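Local coordinates for protein rhamnosidase B (Bacillus sp., PDB 2OKX) that probably hydrolyses terminal alpha-L-rhamnose residues from glycosides, as a glycoside hydrolase of family 78, at residues A[626-631]-A[699-704]; A[806-811]-A[869-874]. All blocks are in the same frame, centred on the assembly; numbering follows the deposited sequence.

Contact 1 (A[626-631]-A[699-704]); sequences IPNWTF and NLFLVK
F631 faces L702 and F701 across two nearly parallel helices. The short axes of 627-631 and 699-704 run at 20° and approach to 9.6 Å. The F631 ring lies broadside to the backbone of the second helix. L702 CA stands over one face, 4.2 Å from the centroid of the F631 ring, as a CH-pi contact. P627 O lies over the opposite face, towards the rim, so the ring is held between the two helices. The F631 side chain has CG beside its own backbone N (chi1 -59°), and this sends the ring across to helix 699-704. L702 is turned differently, with CG anti to its N (chi1 177°). This puts L702 CD1 above the CE1-CZ rim, on the same side of the ring as L702 CA, 3.8 Å from F631 CE1. F701 CB meets the ring obliquely, 3.7 Å from F631 CD2. N628 fills in beside this group. Its CG lies 3.8 Å from F701 CD1, and its amide plane is almost perpendicular to the F701 ring. F632 makes an edge-to-face pair with F701, and the ring of Y664 meets F631. Near-parallel neighbours, with helix 647-665 between them in sequence, are consistent with one layer of this family's (alpha/alpha)6 barrel.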
loop_
_atom_site.group_PDB
_atom_site.type_symbol
_atom_site.label_atom_id
_atom_site.label_comp_id
_atom_site.label_asym_id
_atom_site.label_seq_id
_atom_site.Cartn_x
_atom_site.Cartn_y
_atom_site.Cartn_z
ATOM N N ILE A 626 -8.958 1.948 14.464
ATOM C CA ILE A 626 -9.509 3.258 14.159
ATOM C C ILE A 626 -11.015 3.009 14.159
ATOM O O ILE A 626 -11.545 2.347 13.263
ATOM C CB ILE A 626 -9.076 3.779 12.778
ATOM C CG1 ILE A 626 -7.559 3.995 12.750
ATOM C CG2 ILE A 626 -9.790 5.095 12.480
ATOM C CD1 ILE A 626 -7.036 4.533 11.425
ATOM N N PRO A 627 -11.722 3.506 15.186
ATOM C CA PRO A 627 -13.174 3.314 15.280
ATOM C C PRO A 627 -13.922 3.526 13.961
ATOM O O PRO A 627 -14.665 2.654 13.520
ATOM C CB PRO A 627 -13.582 4.316 16.355
ATOM C CG PRO A 627 -12.389 4.289 17.281
ATOM C CD PRO A 627 -11.224 4.323 16.309
ATOM N N ASN A 628 -13.726 4.681 13.335
ATOM C CA ASN A 628 -14.405 4.978 12.076
ATOM C C ASN A 628 -14.143 3.936 10.985
ATOM O O ASN A 628 -15.033 3.637 10.190
ATOM C CB ASN A 628 -14.009 6.372 11.581
ATOM C CG ASN A 628 -14.679 7.485 12.372
ATOM O OD1 ASN A 628 -14.209 8.629 12.388
ATOM N ND2 ASN A 628 -15.793 7.157 13.022
ATOM N N TRP A 629 -12.934 3.381 10.937
ATOM C CA TRP A 629 -12.640 2.376 9.922
ATOM C C TRP A 629 -13.526 1.156 10.136
ATOM O O TRP A 629 -14.053 0.586 9.179
ATOM C CB TRP A 629 -11.166 1.953 9.957
ATOM C CG TRP A 629 -10.210 2.851 9.179
ATOM C CD1 TRP A 629 -9.037 2.467 8.585
ATOM C CD2 TRP A 629 -10.311 4.271 8.979
ATOM N NE1 TRP A 629 -8.404 3.553 8.035
ATOM C CE2 TRP A 629 -9.161 4.673 8.262
ATOM C CE3 TRP A 629 -11.258 5.243 9.337
ATOM C CZ2 TRP A 629 -8.930 6.004 7.898
ATOM C CZ3 TRP A 629 -11.028 6.568 8.973
ATOM C CH2 TRP A 629 -9.871 6.935 8.260
ATOM N N THR A 630 -13.695 0.749 11.390
ATOM C CA THR A 630 -14.537 -0.404 11.665
ATOM C C THR A 630 -15.989 -0.049 11.350
ATOM O O THR A 630 -16.744 -0.880 10.843
ATOM C CB THR A 630 -14.390 -0.868 13.125
ATOM O OG1 THR A 630 -13.055 -1.349 13.331
ATOM C CG2 THR A 630 -15.371 -1.994 13.434
ATOM N N PHE A 631 -16.377 1.190 11.630
ATOM C CA PHE A 631 -17.739 1.615 11.332
ATOM C C PHE A 631 -17.943 1.618 9.816
ATOM O O PHE A 631 -19.031 1.304 9.332
ATOM C CB PHE A 631 -18.021 3.017 11.894
ATOM C CG PHE A 631 -17.844 3.128 13.389
ATOM C CD1 PHE A 631 -17.991 2.014 14.210
ATOM C CD2 PHE A 631 -17.544 4.355 13.972
ATOM C CE1 PHE A 631 -17.836 2.121 15.599
ATOM C CE2 PHE A 631 -17.389 4.472 15.358
ATOM C CZ PHE A 631 -17.536 3.349 16.169
ATOM N N ASN A 699 -18.404 9.581 17.218
ATOM C CA ASN A 699 -19.599 9.385 18.029
ATOM C C ASN A 699 -20.781 9.369 17.062
ATOM O O ASN A 699 -21.693 8.552 17.184
ATOM C CB ASN A 699 -19.747 10.525 19.038
ATOM C CG ASN A 699 -19.184 10.169 20.400
ATOM O OD1 ASN A 699 -19.863 9.548 21.221
ATOM N ND2 ASN A 699 -17.931 10.543 20.642
ATOM N N LEU A 700 -20.736 10.272 16.088
ATOM C CA LEU A 700 -21.782 10.380 15.077
ATOM C C LEU A 700 -21.839 9.132 14.196
ATOM O O LEU A 700 -22.917 8.617 13.907
ATOM C CB LEU A 700 -21.539 11.618 14.214
ATOM C CG LEU A 700 -21.637 12.974 14.925
ATOM C CD1 LEU A 700 -21.064 14.064 14.038
ATOM C CD2 LEU A 700 -23.097 13.267 15.278
ATOM N N PHE A 701 -20.676 8.642 13.770
ATOM C CA PHE A 701 -20.637 7.455 12.927
ATOM C C PHE A 701 -21.074 6.201 13.680
ATOM O O PHE A 701 -21.562 5.249 13.076
ATOM C CB PHE A 701 -19.236 7.266 12.329
ATOM C CG PHE A 701 -19.020 8.016 11.039
ATOM C CD1 PHE A 701 -17.878 8.789 10.845
ATOM C CD2 PHE A 701 -19.955 7.938 10.009
ATOM C CE1 PHE A 701 -17.667 9.473 9.650
ATOM C CE2 PHE A 701 -19.754 8.619 8.806
ATOM C CZ PHE A 701 -18.605 9.389 8.626
ATOM N N LEU A 702 -20.909 6.193 14.998
ATOM C CA LEU A 702 -21.335 5.034 15.777
ATOM C C LEU A 702 -22.860 4.950 15.719
ATOM O O LEU A 702 -23.433 3.865 15.620
ATOM C CB LEU A 702 -20.874 5.154 17.233
ATOM C CG LEU A 702 -21.330 4.032 18.179
ATOM C CD1 LEU A 702 -21.037 2.666 17.576
ATOM C CD2 LEU A 702 -20.618 4.184 19.516
ATOM N N VAL A 703 -23.513 6.105 15.773
ATOM C CA VAL A 703 -24.967 6.147 15.702
ATOM C C VAL A 703 -25.412 5.508 14.391
ATOM O O VAL A 703 -26.217 4.575 14.385
ATOM C CB VAL A 703 -25.491 7.599 15.749
ATOM C CG1 VAL A 703 -26.997 7.623 15.499
ATOM C CG2 VAL A 703 -25.169 8.224 17.101
ATOM N N LYS A 704 -24.866 6.002 13.283
ATOM C CA LYS A 704 -25.222 5.478 11.969
ATOM C C LYS A 704 -24.861 4.005 11.814
ATOM O O LYS A 704 -25.590 3.249 11.176
ATOM C CB LYS A 704 -24.549 6.291 10.858
ATOM C CG LYS A 704 -25.005 5.882 9.462
ATOM C CD LYS A 704 -24.251 6.619 8.375
ATOM C CE LYS A 704 -24.526 5.998 7.010
ATOM N NZ LYS A 704 -23.642 6.572 5.958
#

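Contact 2 (A[806-811]-A[869-874]); sequences FYYEAL and GYFLGS
Two partners hold E809 OE2. It accepts a bond from a water, at 2.7 Å between the water O and E809 OE2, and forms a salt bridge with R581. The same water lies 3.0 Å from Y870 OH and so bridges the two helices. These helices belong to the (alpha/alpha)6 barrel of the rhamnosidase, and their main contact is aromatic. F871 has CG beside its backbone N (chi1 -66°), which carries the ring over to helix 801-813. There Y808 CB sits over the ring centre as a CH-pi contact, 3.5 Å from the F871 centroid. The Y808 ring turns its edge to the same ring, giving a T-shaped pair with planes at 85° and centroids 5.5 Å apart. Y808 OH is hydrogen-bonded to D823. Y870 CD2 lies over the opposite face of F871, so that ring is sandwiched between Y808 and its own neighbour. An alanine here would remove the ring, and is likely to open a gap between Y808 and Y870 and take away the apolar support of the E809 chain. That chain reaches the rim of the ring rather than a face: E809 CG lies in the F871 ring plane, 3.6 Å from F871 CZ.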
loop_
_atom_site.group_PDB
_atom_site.type_symbol
_atom_site.label_atom_id
_atom_site.label_comp_id
_atom_site.label_asym_id
_atom_site.label_seq_id
_atom_site.Cartn_x
_atom_site.Cartn_y
_atom_site.Cartn_z
ATOM N N PHE A 806 -17.400 11.909 1.411
ATOM C CA PHE A 806 -18.492 12.049 2.364
ATOM C C PHE A 806 -19.197 13.384 2.138
ATOM O O PHE A 806 -20.418 13.481 2.256
ATOM C CB PHE A 806 -17.952 11.949 3.796
ATOM C CG PHE A 806 -17.358 10.605 4.123
ATOM C CD1 PHE A 806 -18.154 9.465 4.139
ATOM C CD2 PHE A 806 -15.999 10.474 4.397
ATOM C CE1 PHE A 806 -17.605 8.208 4.420
ATOM C CE2 PHE A 806 -15.440 9.224 4.680
ATOM C CZ PHE A 806 -16.243 8.090 4.691
ATOM N N TYR A 807 -18.424 14.407 1.792
ATOM C CA TYR A 807 -18.981 15.731 1.533
ATOM C C TYR A 807 -19.936 15.676 0.335
ATOM O O TYR A 807 -21.007 16.293 0.351
ATOM C CB TYR A 807 -17.843 16.722 1.273
ATOM C CG TYR A 807 -18.279 18.124 0.901
ATOM C CD1 TYR A 807 -19.231 18.812 1.659
ATOM C CD2 TYR A 807 -17.722 18.768 -0.196
ATOM C CE1 TYR A 807 -19.611 20.111 1.324
ATOM C CE2 TYR A 807 -18.091 20.062 -0.537
ATOM C CZ TYR A 807 -19.036 20.726 0.226
ATOM O OH TYR A 807 -19.387 22.006 -0.118
ATOM N N TYR A 808 -19.553 14.928 -0.695
ATOM C CA TYR A 808 -20.393 14.803 -1.885
ATOM C C TYR A 808 -21.671 14.027 -1.564
ATOM O O TYR A 808 -22.736 14.324 -2.107
ATOM C CB TYR A 808 -19.623 14.126 -3.026
ATOM C CG TYR A 808 -18.399 14.903 -3.495
ATOM C CD1 TYR A 808 -18.267 16.268 -3.235
ATOM C CD2 TYR A 808 -17.379 14.271 -4.210
ATOM C CE1 TYR A 808 -17.140 16.989 -3.674
ATOM C CE2 TYR A 808 -16.255 14.978 -4.652
ATOM C CZ TYR A 808 -16.142 16.332 -4.380
ATOM O OH TYR A 808 -15.036 17.029 -4.820
ATOM N N GLU A 809 -21.572 13.033 -0.688
ATOM C CA GLU A 809 -22.759 12.273 -0.312
ATOM C C GLU A 809 -23.733 13.237 0.366
ATOM O O GLU A 809 -24.951 13.128 0.201
ATOM C CB GLU A 809 -22.401 11.124 0.635
ATOM C CG GLU A 809 -21.758 9.919 -0.054
ATOM C CD GLU A 809 -21.542 8.742 0.890
ATOM O OE1 GLU A 809 -20.672 8.834 1.783
ATOM O OE2 GLU A 809 -22.247 7.723 0.742
ATOM N N ALA A 810 -23.184 14.190 1.117
ATOM C CA ALA A 810 -23.992 15.190 1.801
ATOM C C ALA A 810 -24.623 16.143 0.785
ATOM O O ALA A 810 -25.799 16.498 0.911
ATOM C CB ALA A 810 -23.133 15.976 2.799
ATOM N N LEU A 811 -23.850 16.558 -0.219
ATOM C CA LEU A 811 -24.376 17.465 -1.239
ATOM C C LEU A 811 -25.487 16.783 -2.041
ATOM O O LEU A 811 -26.439 17.431 -2.466
ATOM C CB LEU A 811 -23.261 17.939 -2.185
ATOM C CG LEU A 811 -22.184 18.848 -1.577
ATOM C CD1 LEU A 811 -21.133 19.174 -2.627
ATOM C CD2 LEU A 811 -22.821 20.131 -1.054
ATOM N N GLY A 869 -15.499 8.752 -9.753
ATOM C CA GLY A 869 -15.839 7.494 -10.402
ATOM C C GLY A 869 -17.187 6.954 -9.956
ATOM O O GLY A 869 -17.801 6.135 -10.643
ATOM N N TYR A 870 -17.648 7.414 -8.799
ATOM C CA TYR A 870 -18.935 6.988 -8.263
ATOM C C TYR A 870 -20.011 8.051 -8.472
ATOM O O TYR A 870 -21.084 7.753 -8.988
ATOM C CB TYR A 870 -18.808 6.691 -6.768
ATOM C CG TYR A 870 -20.134 6.480 -6.053
ATOM C CD1 TYR A 870 -20.856 5.292 -6.201
ATOM C CD2 TYR A 870 -20.652 7.466 -5.218
ATOM C CE1 TYR A 870 -22.071 5.091 -5.526
ATOM C CE2 TYR A 870 -21.860 7.281 -4.541
ATOM C CZ TYR A 870 -22.561 6.092 -4.699
ATOM O OH TYR A 870 -23.741 5.913 -4.010
ATOM N N PHE A 871 -19.720 9.293 -8.086
ATOM C CA PHE A 871 -20.717 10.353 -8.194
ATOM C C PHE A 871 -21.149 10.799 -9.581
ATOM O O PHE A 871 -22.303 11.186 -9.762
ATOM C CB PHE A 871 -20.290 11.577 -7.370
ATOM C CG PHE A 871 -20.252 11.316 -5.895
ATOM C CD1 PHE A 871 -19.069 10.931 -5.272
ATOM C CD2 PHE A 871 -21.421 11.364 -5.141
ATOM C CE1 PHE A 871 -19.049 10.592 -3.923
ATOM C CE2 PHE A 871 -21.416 11.026 -3.793
ATOM C CZ PHE A 871 -20.228 10.636 -3.180
ATOM N N LEU A 872 -20.251 10.752 -10.562
ATOM C CA LEU A 872 -20.631 11.176 -11.903
ATOM C C LEU A 872 -21.689 10.230 -12.471
ATOM O O LEU A 872 -22.667 10.673 -13.072
ATOM C CB LEU A 872 -19.404 11.244 -12.825
ATOM C CG LEU A 872 -18.397 12.334 -12.424
ATOM C CD1 LEU A 872 -17.184 12.319 -13.362
ATOM C CD2 LEU A 872 -19.085 13.697 -12.463
ATOM N N GLY A 873 -21.504 8.931 -12.265
ATOM C CA GLY A 873 -22.483 7.979 -12.764
ATOM C C GLY A 873 -23.755 7.932 -11.922
ATOM O O GLY A 873 -24.850 7.735 -12.452
ATOM N N SER A 874 -23.624 8.131 -10.612
ATOM C CA SER A 874 -24.777 8.069 -9.714
ATOM C C SER A 874 -25.551 9.379 -9.555
ATOM O O SER A 874 -26.762 9.433 -9.790
ATOM C CB SER A 874 -24.346 7.562 -8.333
ATOM O OG SER A 874 -23.460 8.466 -7.697
HETATM O O HOH W 1 -23.898 7.304 -1.383
#

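In the fold
Both contacts lie in the glycosidase domain, but they join different helices: 627-644 with 696-715 in contact 1, and 801-813 with 868-876 in contact 2. Their centres are 20 Å apart, yet their nearest atoms come within about 4 Å without touching. F632 connects them, since its ring meets F701 of contact 1 and F806 of segment 806-811. Helix 764-772 also touches side chains from both. All touching residues of contact 1 are buried, and it is held by apolar and CH-pi contacts. Contact 2 also has a buried aromatic centre, but E809 and Y870 are partly exposed there. A water joins these two, and E809 has a salt bridge to R581 of helix 577-590, outside the pair.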